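Local coordinates for protein Orf11 (Staphylococcus phage P68, PDB 6O43) that is a potential phage lysin, and so probably breaks down the peptidoglycan of the staphylococcal cell wall, at residues Y160-G163 with L164-S167; A153-W156 with A157-P161; D88-T91 with D92-I96; G42-S45 with K46-V50; S60-L63 with F64-E68. All blocks are in the same frame, centred on the assembly; numbering follows the deposited sequence.

Contact 1: Y160-G163 with L164-S167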
loop_
_atom_site.group_PDB
_atom_site.type_symbol
_atom_site.label_atom_id
_atom_site.label_comp_id
_atom_site.label_asym_id
_atom_site.label_seq_id
_atom_site.Cartn_x
_atom_site.Cartn_y
_atom_site.Cartn_z
ATOM N N TYR A 160 5.249 -6.053 13.083
ATOM C CA TYR A 160 6.137 -7.130 13.506
ATOM C C TYR A 160 6.752 -7.779 12.273
ATOM O O TYR A 160 6.410 -8.918 11.928
ATOM C CB TYR A 160 5.381 -8.160 14.351
ATOM C CG TYR A 160 6.274 -9.185 15.023
ATOM C CD1 TYR A 160 7.141 -8.820 16.045
ATOM C CD2 TYR A 160 6.240 -10.522 14.642
ATOM C CE1 TYR A 160 7.954 -9.755 16.665
ATOM C CE2 TYR A 160 7.049 -11.461 15.254
ATOM C CZ TYR A 160 7.902 -11.071 16.262
ATOM O OH TYR A 160 8.707 -12.001 16.871
ATOM N N PRO A 161 7.655 -7.074 11.583
ATOM C CA PRO A 161 8.153 -7.567 10.289
ATOM C C PRO A 161 8.816 -8.932 10.350
ATOM O O PRO A 161 8.883 -9.608 9.317
ATOM C CB PRO A 161 9.149 -6.477 9.863
ATOM C CG PRO A 161 8.661 -5.238 10.550
ATOM C CD PRO A 161 8.144 -5.716 11.883
ATOM N N LEU A 162 9.312 -9.364 11.513
ATOM C CA LEU A 162 9.808 -10.734 11.628
ATOM C C LEU A 162 8.754 -11.745 11.200
ATOM O O LEU A 162 9.089 -12.791 10.633
ATOM C CB LEU A 162 10.252 -11.030 13.063
ATOM C CG LEU A 162 11.593 -10.477 13.545
ATOM C CD1 LEU A 162 11.870 -10.969 14.958
ATOM C CD2 LEU A 162 12.715 -10.884 12.605
ATOM N N GLY A 163 7.478 -11.452 11.460
ATOM C CA GLY A 163 6.411 -12.367 11.096
ATOM C C GLY A 163 6.329 -12.656 9.612
ATOM O O GLY A 163 5.733 -13.665 9.219
ATOM N N LEU A 164 6.911 -11.792 8.775
ATOM C CA LEU A 164 6.906 -12.025 7.336
ATOM C C LEU A 164 7.836 -13.165 6.934
ATOM O O LEU A 164 7.642 -13.757 5.868
ATOM C CB LEU A 164 7.302 -10.745 6.592
ATOM C CG LEU A 164 6.487 -9.477 6.861
ATOM C CD1 LEU A 164 7.143 -8.266 6.205
ATOM C CD2 LEU A 164 5.054 -9.630 6.375
ATOM N N LYS A 165 8.828 -13.489 7.760
ATOM C CA LYS A 165 9.785 -14.534 7.428
ATOM C C LYS A 165 9.182 -15.913 7.661
ATOM O O LYS A 165 8.442 -16.133 8.625
ATOM C CB LYS A 165 11.059 -14.375 8.259
ATOM C CG LYS A 165 11.770 -13.042 8.064
ATOM C CD LYS A 165 12.977 -12.898 8.987
ATOM C CE LYS A 165 14.278 -13.290 8.292
ATOM N NZ LYS A 165 14.408 -14.763 8.093
ATOM N N ALA A 166 9.513 -16.850 6.768
ATOM C CA ALA A 166 9.008 -18.213 6.902
ATOM C C ALA A 166 9.430 -18.847 8.222
ATOM O O ALA A 166 8.689 -19.664 8.782
ATOM C CB ALA A 166 9.485 -19.064 5.725
ATOM N N SER A 167 10.610 -18.488 8.733
ATOM C CA SER A 167 11.071 -19.057 9.996
ATOM C C SER A 167 10.119 -18.760 11.146
ATOM O O SER A 167 10.111 -19.499 12.136
ATOM C CB SER A 167 12.474 -18.538 10.319
ATOM O OG SER A 167 12.634 -17.192 9.907
#
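L164 meets P161 and K165 meets L162, each three residues back along the chain. L164 N donates to P161 O at 3.0 Å. The N-H...O angle is 155°, and the donor stands well above the carbonyl plane. The L164 side chain also leans on this oxygen. CG is anti to its own carbonyl carbon (chi1 -56°), which swings it back over P161. L164 CB lies 3.3 Å and L164 CG 3.4 Å from P161 O. The far branches of L164 pack on W156 and A157 of helix 152-159, and N176 touches the same side chain.

Bonds from residue i+3 to residue i are the mark of a 3-10 turn. The same spacing is used one step earlier, where G163 N donates to Y160 O at 2.8 Å. The turn follows directly on helix 152-159, and Y160 is the first residue to leave helical backbone angles. L162 CB stands 3.9 Å above one face of the Y160 ring, towards its rim.

K165 N continues the pattern with a 3.0 Å bond to L162 O. The K165 side chain starts over the same carbonyl, with CB 3.5 Å from L162 O. Its chain then bends at chi3 (96°) and again at chi4, and its end leads away. Where the two side chains cross, K165 CD comes to 4.1 Å from L162 CD2. K165 is also the N-cap residue of helix 166-169. A166 begins that short helix, and its N donates to N173 OD1.

Contact 2: A153-W156 with A157-P161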
loop_
_atom_site.group_PDB
_atom_site.type_symbol
_atom_site.label_atom_id
_atom_site.label_comp_id
_atom_site.label_asym_id
_atom_site.label_seq_id
_atom_site.Cartn_x
_atom_site.Cartn_y
_atom_site.Cartn_z
ATOM N N ALA A 153 -0.496 -10.701 7.007
ATOM C CA ALA A 153 0.752 -10.239 6.406
ATOM C C ALA A 153 0.883 -8.723 6.488
ATOM O O ALA A 153 1.980 -8.201 6.716
ATOM C CB ALA A 153 0.847 -10.705 4.951
ATOM N N ALA A 154 -0.222 -7.999 6.302
ATOM C CA ALA A 154 -0.165 -6.544 6.407
ATOM C C ALA A 154 0.082 -6.108 7.844
ATOM O O ALA A 154 0.808 -5.138 8.093
ATOM C CB ALA A 154 -1.457 -5.928 5.870
ATOM N N THR A 155 -0.513 -6.815 8.805
ATOM C CA THR A 155 -0.267 -6.508 10.210
ATOM C C THR A 155 1.190 -6.753 10.575
ATOM O O THR A 155 1.828 -5.915 11.220
ATOM C CB THR A 155 -1.190 -7.338 11.100
ATOM O OG1 THR A 155 -2.527 -6.840 10.979
ATOM C CG2 THR A 155 -0.734 -7.265 12.562
ATOM N N TRP A 156 1.729 -7.908 10.178
ATOM C CA TRP A 156 3.138 -8.192 10.432
ATOM C C TRP A 156 4.037 -7.143 9.789
ATOM O O TRP A 156 5.001 -6.678 10.409
ATOM C CB TRP A 156 3.496 -9.584 9.915
ATOM C CG TRP A 156 2.754 -10.695 10.586
ATOM C CD1 TRP A 156 2.273 -10.715 11.868
ATOM C CD2 TRP A 156 2.404 -11.956 10.008
ATOM N NE1 TRP A 156 1.650 -11.915 12.120
ATOM C CE2 TRP A 156 1.716 -12.694 10.994
ATOM C CE3 TRP A 156 2.611 -12.537 8.751
ATOM C CZ2 TRP A 156 1.229 -13.976 10.759
ATOM C CZ3 TRP A 156 2.127 -13.813 8.524
ATOM C CH2 TRP A 156 1.444 -14.518 9.523
ATOM N N ALA A 157 3.742 -6.761 8.545
ATOM C CA ALA A 157 4.574 -5.775 7.862
ATOM C C ALA A 157 4.597 -4.452 8.615
ATOM O O ALA A 157 5.637 -3.789 8.687
ATOM C CB ALA A 157 4.081 -5.560 6.429
ATOM N N ALA A 158 3.462 -4.054 9.187
ATOM C CA ALA A 158 3.385 -2.764 9.865
ATOM C C ALA A 158 3.960 -2.819 11.278
ATOM O O ALA A 158 4.611 -1.865 11.721
ATOM C CB ALA A 158 1.932 -2.284 9.912
ATOM N N TYR A 159 3.743 -3.928 11.993
ATOM C CA TYR A 159 3.965 -3.976 13.433
ATOM C C TYR A 159 4.908 -5.074 13.914
ATOM O O TYR A 159 5.314 -5.034 15.081
ATOM C CB TYR A 159 2.624 -4.149 14.163
ATOM C CG TYR A 159 1.716 -2.943 14.099
ATOM C CD1 TYR A 159 2.201 -1.664 14.366
ATOM C CD2 TYR A 159 0.373 -3.082 13.773
ATOM C CE1 TYR A 159 1.365 -0.559 14.316
ATOM C CE2 TYR A 159 -0.467 -1.988 13.722
ATOM C CZ TYR A 159 0.030 -0.732 13.994
ATOM O OH TYR A 159 -0.809 0.357 13.941
ATOM N N TYR A 160 5.249 -6.053 13.083
ATOM C CA TYR A 160 6.137 -7.130 13.506
ATOM C C TYR A 160 6.752 -7.779 12.273
ATOM O O TYR A 160 6.410 -8.918 11.928
ATOM C CB TYR A 160 5.381 -8.160 14.351
ATOM C CG TYR A 160 6.274 -9.185 15.023
ATOM C CD1 TYR A 160 7.141 -8.820 16.045
ATOM C CD2 TYR A 160 6.240 -10.522 14.642
ATOM C CE1 TYR A 160 7.954 -9.755 16.665
ATOM C CE2 TYR A 160 7.049 -11.461 15.254
ATOM C CZ TYR A 160 7.902 -11.071 16.262
ATOM O OH TYR A 160 8.707 -12.001 16.871
ATOM N N PRO A 161 7.655 -7.074 11.583
ATOM C CA PRO A 161 8.153 -7.567 10.289
ATOM C C PRO A 161 8.816 -8.932 10.350
ATOM O O PRO A 161 8.883 -9.608 9.317
ATOM C CB PRO A 161 9.149 -6.477 9.863
ATOM C CG PRO A 161 8.661 -5.238 10.550
ATOM C CD PRO A 161 8.144 -5.716 11.883
#
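The last turns of helix 152-159 join A153 to A157, A154 to A158 and T155 to Y159. A157 N donates to A153 O at 2.9 Å, and A158 N to A154 O at 3.1 Å. Y159 N donates to T155 O at 2.9 Å. A158 N also makes a weak bond to T155 O.

The Y159 side chain begins against the preceding turn, with Y159 CB 3.5 Å from T155 O. Its CG is anti to its own carbonyl carbon (chi1 -69°). This keeps the near side of the ring by the same carbonyl, with Y159 CG and Y159 CD2 both 4.1 Å from T155 O. The ring has A158 CB over one face, offset towards the rim.

This is an alanine-rich helix end, and the alanine side chains lie against other helices. A157 and A158 both pack on F178 of helix 177-187, and A158 also meets T11 of helix 3-11.

The W156 indole has A153 N 4.0 Å above one face near the rim, and it meets the F121 ring with the planes inclined to each other. Y159 OH is bonded to D133 OD2, W156 NE1 to W112 O, and T155 OG1 to I148 O and S111 N.

Contact 3: D88-T91 with D92-I96. With I3C (5-amino-2,4,6-triiodobenzene-1,3-dicarboxylic acid), chain B.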
loop_
_atom_site.group_PDB
_atom_site.type_symbol
_atom_site.label_atom_id
_atom_site.label_comp_id
_atom_site.label_asym_id
_atom_site.label_seq_id
_atom_site.Cartn_x
_atom_site.Cartn_y
_atom_site.Cartn_z
ATOM N N ASP A 88 -11.917 -2.880 -18.065
ATOM C CA ASP A 88 -10.965 -2.060 -18.801
ATOM C C ASP A 88 -10.078 -1.330 -17.802
ATOM O O ASP A 88 -10.412 -1.207 -16.620
ATOM C CB ASP A 88 -11.672 -1.076 -19.745
ATOM C CG ASP A 88 -12.437 0.002 -19.003
ATOM O OD1 ASP A 88 -11.823 1.033 -18.656
ATOM O OD2 ASP A 88 -13.652 -0.182 -18.764
ATOM N N TYR A 89 -8.934 -0.844 -18.291
ATOM C CA TYR A 89 -7.917 -0.330 -17.377
ATOM C C TYR A 89 -8.390 0.911 -16.630
ATOM O O TYR A 89 -8.036 1.093 -15.458
ATOM C CB TYR A 89 -6.614 -0.043 -18.130
ATOM C CG TYR A 89 -6.634 1.188 -19.013
ATOM C CD1 TYR A 89 -6.400 2.454 -18.484
ATOM C CD2 TYR A 89 -6.861 1.083 -20.376
ATOM C CE1 TYR A 89 -6.411 3.580 -19.286
ATOM C CE2 TYR A 89 -6.873 2.203 -21.185
ATOM C CZ TYR A 89 -6.646 3.449 -20.635
ATOM O OH TYR A 89 -6.655 4.567 -21.441
ATOM N N LEU A 90 -9.175 1.777 -17.276
ATOM C CA LEU A 90 -9.623 2.990 -16.601
ATOM C C LEU A 90 -10.715 2.683 -15.585
ATOM O O LEU A 90 -10.667 3.166 -14.449
ATOM C CB LEU A 90 -10.113 4.024 -17.617
ATOM C CG LEU A 90 -10.387 5.408 -17.024
ATOM C CD1 LEU A 90 -9.148 5.925 -16.306
ATOM C CD2 LEU A 90 -10.833 6.388 -18.101
ATOM N N THR A 91 -11.712 1.890 -15.981
ATOM C CA THR A 91 -12.717 1.432 -15.027
ATOM C C THR A 91 -12.071 0.737 -13.834
ATOM O O THR A 91 -12.531 0.879 -12.694
ATOM C CB THR A 91 -13.704 0.489 -15.718
ATOM O OG1 THR A 91 -14.402 1.193 -16.756
ATOM C CG2 THR A 91 -14.706 -0.067 -14.711
ATOM N N ASP A 92 -10.996 -0.015 -14.075
ATOM C CA ASP A 92 -10.357 -0.747 -12.988
ATOM C C ASP A 92 -9.621 0.196 -12.042
ATOM O O ASP A 92 -9.677 0.024 -10.819
ATOM C CB ASP A 92 -9.400 -1.799 -13.550
ATOM C CG ASP A 92 -8.971 -2.811 -12.504
ATOM O OD1 ASP A 92 -9.765 -3.727 -12.206
ATOM O OD2 ASP A 92 -7.851 -2.690 -11.967
ATOM N N ALA A 93 -8.921 1.194 -12.589
ATOM C CA ALA A 93 -8.214 2.144 -11.736
ATOM C C ALA A 93 -9.180 2.896 -10.832
ATOM O O ALA A 93 -8.919 3.061 -9.634
ATOM C CB ALA A 93 -7.400 3.123 -12.583
ATOM N N LYS A 94 -10.308 3.354 -11.385
ATOM C CA LYS A 94 -11.286 4.078 -10.578
ATOM C C LYS A 94 -11.960 3.159 -9.563
ATOM O O LYS A 94 -12.238 3.570 -8.429
ATOM C CB LYS A 94 -12.334 4.731 -11.480
ATOM C CG LYS A 94 -11.790 5.771 -12.453
ATOM C CD LYS A 94 -12.933 6.398 -13.240
ATOM C CE LYS A 94 -12.435 7.397 -14.271
ATOM N NZ LYS A 94 -13.556 7.926 -15.094
ATOM N N PHE A 95 -12.251 1.919 -9.957
ATOM C CA PHE A 95 -12.804 0.951 -9.013
ATOM C C PHE A 95 -11.872 0.760 -7.821
ATOM O O PHE A 95 -12.303 0.807 -6.662
ATOM C CB PHE A 95 -13.061 -0.376 -9.732
ATOM C CG PHE A 95 -13.476 -1.501 -8.822
ATOM C CD1 PHE A 95 -14.731 -1.514 -8.234
ATOM C CD2 PHE A 95 -12.617 -2.561 -8.574
ATOM C CE1 PHE A 95 -15.119 -2.558 -7.398
ATOM C CE2 PHE A 95 -12.999 -3.608 -7.742
ATOM C CZ PHE A 95 -14.252 -3.605 -7.154
ATOM N N ILE A 96 -10.579 0.564 -8.089
ATOM C CA ILE A 96 -9.632 0.316 -7.007
ATOM C C ILE A 96 -9.376 1.583 -6.203
ATOM O O ILE A 96 -9.122 1.519 -4.993
ATOM C CB ILE A 96 -8.324 -0.268 -7.565
ATOM C CG1 ILE A 96 -8.561 -1.691 -8.074
ATOM C CG2 ILE A 96 -7.240 -0.246 -6.499
ATOM C CD1 ILE A 96 -9.271 -2.591 -7.057
HETATM I I3 I3C B . -8.962 -5.216 -17.984
HETATM I I2 I3C B . -4.991 -3.522 -22.182
HETATM I I1 I3C B . -7.935 -8.796 -22.773
HETATM O O8 I3C B . -10.392 -7.824 -20.463
HETATM O O9 I3C B . -8.884 -8.635 -19.113
HETATM C C10 I3C B . -5.871 -6.326 -23.485
HETATM N N13 I3C B . -6.802 -3.486 -19.519
HETATM C C1 I3C B . -8.212 -6.783 -20.515
HETATM C C6 I3C B . -7.965 -5.620 -19.801
HETATM C C5 I3C B . -7.053 -4.698 -20.274
HETATM C C4 I3C B . -6.383 -4.932 -21.459
HETATM C C3 I3C B . -6.624 -6.089 -22.177
HETATM C C2 I3C B . -7.539 -7.018 -21.705
HETATM C C7 I3C B . -9.221 -7.807 -19.998
HETATM O O11 I3C B . -4.778 -6.953 -23.475
HETATM O O12 I3C B . -6.339 -5.889 -24.569
#
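D88 O accepts from D92 N at 2.9 Å, and Y89-A93, L90-K94 and T91-F95 repeat this i to i+4 bond along the first turns of helix 89-104. D88 is the N-cap. With CG between its own N and carbonyl carbon (chi1 68°), the carboxylate reaches forward over the first turn. OD1 takes the T91 N-H at 2.8 Å in an almost straight bond (177°), met from above the carboxylate plane. OD2 takes T91 OG1 at 2.5 Å on its syn side, somewhat out of the plane. Two bonds to one residue thus fix the rotation of the carboxylate.

The L90 and K94 side chains cross at a slant, with K94 CE 4.0 Å from L90 CG.

D92 turns the other way. Its OD1 accepts from R86 N and its OD2 from W79 N, which ties the helix to the chain before it. R86 also makes a cation-pi contact with the F95 ring.

The bound triiodo compound is a phasing agent, so its site implies no natural substrate. Its amino N13 is 3.6 Å from Y89 N, and its I3 is 3.8 Å from D88 N. W39, R86 and G87 complete the pocket. The acidic cap would be expected to suit the positive end of the helix dipole.

Contact 4: G42-S45 with K46-V50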
loop_
_atom_site.group_PDB
_atom_site.type_symbol
_atom_site.label_atom_id
_atom_site.label_comp_id
_atom_site.label_asym_id
_atom_site.label_seq_id
_atom_site.Cartn_x
_atom_site.Cartn_y
_atom_site.Cartn_z
ATOM N N GLY A 42 3.174 1.247 -21.717
ATOM C CA GLY A 42 4.038 2.357 -21.369
ATOM C C GLY A 42 3.634 3.697 -21.940
ATOM O O GLY A 42 4.415 4.649 -21.847
ATOM N N ASN A 43 2.435 3.807 -22.511
ATOM C CA ASN A 43 2.001 5.036 -23.167
ATOM C C ASN A 43 1.786 6.139 -22.135
ATOM O O ASN A 43 0.957 5.999 -21.231
ATOM C CB ASN A 43 0.723 4.770 -23.957
ATOM C CG ASN A 43 0.186 6.009 -24.639
ATOM O OD1 ASN A 43 -0.565 6.779 -24.042
ATOM N ND2 ASN A 43 0.562 6.204 -25.902
ATOM N N GLU A 44 2.513 7.250 -22.284
ATOM C CA GLU A 44 2.507 8.279 -21.245
ATOM C C GLU A 44 1.132 8.918 -21.076
ATOM O O GLU A 44 0.730 9.240 -19.952
ATOM C CB GLU A 44 3.562 9.347 -21.552
ATOM C CG GLU A 44 4.995 8.824 -21.509
ATOM C CD GLU A 44 6.008 9.885 -21.124
ATOM O OE1 GLU A 44 5.663 11.089 -21.158
ATOM O OE2 GLU A 44 7.151 9.507 -20.783
ATOM N N SER A 45 0.398 9.128 -22.171
ATOM C CA SER A 45 -0.901 9.784 -22.044
ATOM C C SER A 45 -1.888 8.914 -21.271
ATOM O O SER A 45 -2.683 9.427 -20.476
ATOM C CB SER A 45 -1.454 10.152 -23.423
ATOM O OG SER A 45 -1.847 9.004 -24.151
ATOM N N LYS A 46 -1.850 7.595 -21.480
ATOM C CA LYS A 46 -2.723 6.707 -20.715
ATOM C C LYS A 46 -2.274 6.608 -19.260
ATOM O O LYS A 46 -3.110 6.534 -18.351
ATOM C CB LYS A 46 -2.775 5.324 -21.367
ATOM C CG LYS A 46 -3.495 5.316 -22.712
ATOM C CD LYS A 46 -3.632 3.913 -23.277
ATOM C CE LYS A 46 -4.540 3.912 -24.497
ATOM N NZ LYS A 46 -4.642 2.571 -25.148
ATOM N N ILE A 47 -0.963 6.614 -19.017
ATOM C CA ILE A 47 -0.467 6.619 -17.642
ATOM C C ILE A 47 -0.954 7.866 -16.911
ATOM O O ILE A 47 -1.455 7.791 -15.784
ATOM C CB ILE A 47 1.068 6.513 -17.625
ATOM C CG1 ILE A 47 1.520 5.169 -18.201
ATOM C CG2 ILE A 47 1.601 6.702 -16.217
ATOM C CD1 ILE A 47 3.030 5.037 -18.330
ATOM N N ARG A 48 -0.824 9.031 -17.552
ATOM C CA ARG A 48 -1.340 10.265 -16.966
ATOM C C ARG A 48 -2.837 10.185 -16.724
ATOM O O ARG A 48 -3.332 10.647 -15.692
ATOM C CB ARG A 48 -1.039 11.453 -17.873
ATOM C CG ARG A 48 0.391 11.877 -17.859
ATOM C CD ARG A 48 0.659 12.937 -18.918
ATOM N NE ARG A 48 2.092 13.091 -19.105
ATOM C CZ ARG A 48 2.880 13.743 -18.260
ATOM N NH1 ARG A 48 2.365 14.313 -17.178
ATOM N NH2 ARG A 48 4.180 13.821 -18.497
ATOM N N GLN A 49 -3.578 9.647 -17.691
ATOM C CA GLN A 49 -5.014 9.472 -17.527
ATOM C C GLN A 49 -5.323 8.682 -16.259
ATOM O O GLN A 49 -6.205 9.052 -15.477
ATOM C CB GLN A 49 -5.583 8.774 -18.761
ATOM C CG GLN A 49 -7.091 8.704 -18.814
ATOM C CD GLN A 49 -7.579 7.741 -19.876
ATOM O OE1 GLN A 49 -6.863 6.817 -20.265
ATOM N NE2 GLN A 49 -8.798 7.954 -20.355
ATOM N N VAL A 50 -4.582 7.596 -16.033
ATOM C CA VAL A 50 -4.811 6.756 -14.860
ATOM C C VAL A 50 -4.471 7.514 -13.583
ATOM O O VAL A 50 -5.276 7.577 -12.647
ATOM C CB VAL A 50 -3.999 5.455 -14.975
ATOM C CG1 VAL A 50 -3.957 4.738 -13.637
ATOM C CG2 VAL A 50 -4.589 4.563 -16.058
#
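N43 caps helix 44-57 by accepting from K46 N, an asparagine N-cap. With CG anti to the backbone N (chi1 178°), the N43 amide reaches forward to the first turn. OD1 takes K46 N at 3.0 Å and S45 OG at 2.6 Å. Both donors lie in the carbonyl plane. The serine reaches this oxygen because its OG sits between its own N and carbonyl carbon (chi1 70°). Two bonds therefore grip one oxygen and hold the amide in place. K46 CG passes 3.5 Å from the same OD1, while its extended chain runs on away from the cap.

I47 N bonds back to N43 O, R48 N to E44 O and Q49 N to S45 O. I47 folds over the start of the turn. Its CG1 is 3.2 Å from N43 O, and its CD1 is 3.8 Å from G42 O.

E44 and R48 lie side by side and point the same way. Their charged groups are not in salt-bridge contact. R48 instead pairs through NH1 with D24 of helix 23-30. The carboxylate and guanidinium planes are 60° apart, with E44 OE1 near the guanidinium edge, 4.1 Å from R48 NH2.

Contact 5: S60-L63 with F64-E68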
loop_
_atom_site.group_PDB
_atom_site.type_symbol
_atom_site.label_atom_id
_atom_site.label_comp_id
_atom_site.label_asym_id
_atom_site.label_seq_id
_atom_site.Cartn_x
_atom_site.Cartn_y
_atom_site.Cartn_z
ATOM N N SER A 60 -3.400 9.094 -3.733
ATOM C CA SER A 60 -2.241 9.816 -4.229
ATOM C C SER A 60 -1.653 9.087 -5.433
ATOM O O SER A 60 -1.460 7.864 -5.379
ATOM C CB SER A 60 -1.189 9.963 -3.130
ATOM O OG SER A 60 -0.039 9.181 -3.399
ATOM N N PRO A 61 -1.369 9.784 -6.534
ATOM C CA PRO A 61 -0.679 9.125 -7.652
ATOM C C PRO A 61 0.619 8.462 -7.234
ATOM O O PRO A 61 0.992 7.431 -7.805
ATOM C CB PRO A 61 -0.436 10.274 -8.640
ATOM C CG PRO A 61 -1.488 11.287 -8.313
ATOM C CD PRO A 61 -1.702 11.189 -6.828
ATOM N N THR A 62 1.319 9.025 -6.246
ATOM C CA THR A 62 2.569 8.429 -5.784
ATOM C C THR A 62 2.326 7.057 -5.162
ATOM O O THR A 62 3.026 6.087 -5.477
ATOM C CB THR A 62 3.254 9.363 -4.785
ATOM O OG1 THR A 62 3.435 10.658 -5.379
ATOM C CG2 THR A 62 4.604 8.800 -4.370
ATOM N N LEU A 63 1.336 6.955 -4.273
ATOM C CA LEU A 63 1.035 5.668 -3.647
ATOM C C LEU A 63 0.616 4.640 -4.690
ATOM O O LEU A 63 1.120 3.512 -4.708
ATOM C CB LEU A 63 -0.058 5.829 -2.590
ATOM C CG LEU A 63 -0.581 4.511 -2.003
ATOM C CD1 LEU A 63 0.524 3.790 -1.238
ATOM C CD2 LEU A 63 -1.799 4.752 -1.119
ATOM N N PHE A 64 -0.306 5.023 -5.574
ATOM C CA PHE A 64 -0.772 4.122 -6.623
ATOM C C PHE A 64 0.398 3.586 -7.441
ATOM O O PHE A 64 0.547 2.371 -7.618
ATOM C CB PHE A 64 -1.773 4.869 -7.510
ATOM C CG PHE A 64 -2.585 3.983 -8.412
ATOM C CD1 PHE A 64 -3.745 3.381 -7.943
ATOM C CD2 PHE A 64 -2.210 3.781 -9.735
ATOM C CE1 PHE A 64 -4.505 2.572 -8.761
ATOM C CE2 PHE A 64 -2.968 2.973 -10.567
ATOM C CZ PHE A 64 -4.121 2.365 -10.075
ATOM N N ALA A 65 1.257 4.487 -7.924
ATOM C CA ALA A 65 2.383 4.079 -8.760
ATOM C C ALA A 65 3.369 3.213 -7.985
ATOM O O ALA A 65 3.847 2.191 -8.491
ATOM C CB ALA A 65 3.088 5.312 -9.328
ATOM N N VAL A 66 3.705 3.620 -6.758
ATOM C CA VAL A 66 4.690 2.877 -5.975
ATOM C C VAL A 66 4.189 1.469 -5.668
ATOM O O VAL A 66 4.963 0.503 -5.691
ATOM C CB VAL A 66 5.042 3.646 -4.689
ATOM C CG1 VAL A 66 5.531 2.686 -3.618
ATOM C CG2 VAL A 66 6.097 4.700 -4.982
ATOM N N TYR A 67 2.896 1.326 -5.375
ATOM C CA TYR A 67 2.360 -0.006 -5.104
ATOM C C TYR A 67 2.269 -0.839 -6.376
ATOM O O TYR A 67 2.558 -2.042 -6.358
ATOM C CB TYR A 67 0.995 0.097 -4.424
ATOM C CG TYR A 67 1.075 -0.021 -2.922
ATOM C CD1 TYR A 67 2.252 0.275 -2.247
ATOM C CD2 TYR A 67 -0.016 -0.457 -2.178
ATOM C CE1 TYR A 67 2.337 0.161 -0.874
ATOM C CE2 TYR A 67 0.061 -0.580 -0.802
ATOM C CZ TYR A 67 1.240 -0.270 -0.153
ATOM O OH TYR A 67 1.325 -0.388 1.218
ATOM N N GLU A 68 1.872 -0.224 -7.493
ATOM C CA GLU A 68 1.835 -0.958 -8.752
ATOM C C GLU A 68 3.226 -1.438 -9.142
ATOM O O GLU A 68 3.394 -2.571 -9.608
ATOM C CB GLU A 68 1.231 -0.089 -9.857
ATOM C CG GLU A 68 1.119 -0.784 -11.207
ATOM C CD GLU A 68 0.206 -2.002 -11.171
ATOM O OE1 GLU A 68 -0.603 -2.118 -10.228
ATOM O OE2 GLU A 68 0.304 -2.851 -12.084
#
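The Y67 ring carries L63 CD1 over the centre of one face. L63 CD1 is 4.0 Å from the Y67 ring centroid and 9° off the ring normal, so this is a face-on CH-pi contact. L63 gets there with CG anti to its backbone N (chi1 172°), which sends the branch forward along the helix. F64 leaves from another side of the helix. The Y67 ring also meets that of Y147 with the planes steeply inclined, while the F64 ring meets W79 at an intermediate angle and packs on V50 and V54 of helix 44-57.

S60 is the N-cap of helix 61-71. Its OG accepts from L63 N at 2.8 Å in a nearly straight bond (172°). S60 O accepts from F64 N at 3.1 Å. The next backbone bonds run from A65 to P61, V66 to T62 and Y67 to L63.

V66 CG2 rests 3.4 Å from T62 O. V66 CG2 also lies 4.4 Å from T62 CG2.

The helix sits near the middle of the protein among helices 23-30, 44-57 and 177-187. All the touching residues are buried. Their apolar groups pack on one another, and the buried hydroxyls are both satisfied by backbone carbonyls, S60 OG by D17 O and T62 OG1 by D18 O.

From the N terminus the order is contact 4, contact 5, contact 3, contact 2 and contact 1. Each is local to one continuous stretch, so none closes a long loop. Contacts 4, 5, 3 and 2 follow in series; contact 1 begins where contact 2 ends, and none nests or crosses. Contacts 4, 5 and 3 start three helices, 44-57, 61-71 and 89-104, that pack together. Y89 meets Q49 and V50, V50 also meets F64, and F64 meets A93. Contacts 2 and 1 lie on the far side of the chain's centre from contacts 3 and 4. They share Y160 and P161. L164 folds back on helix 152-159. Contacts 5 and 2 come within about 8 Å at their nearest atoms.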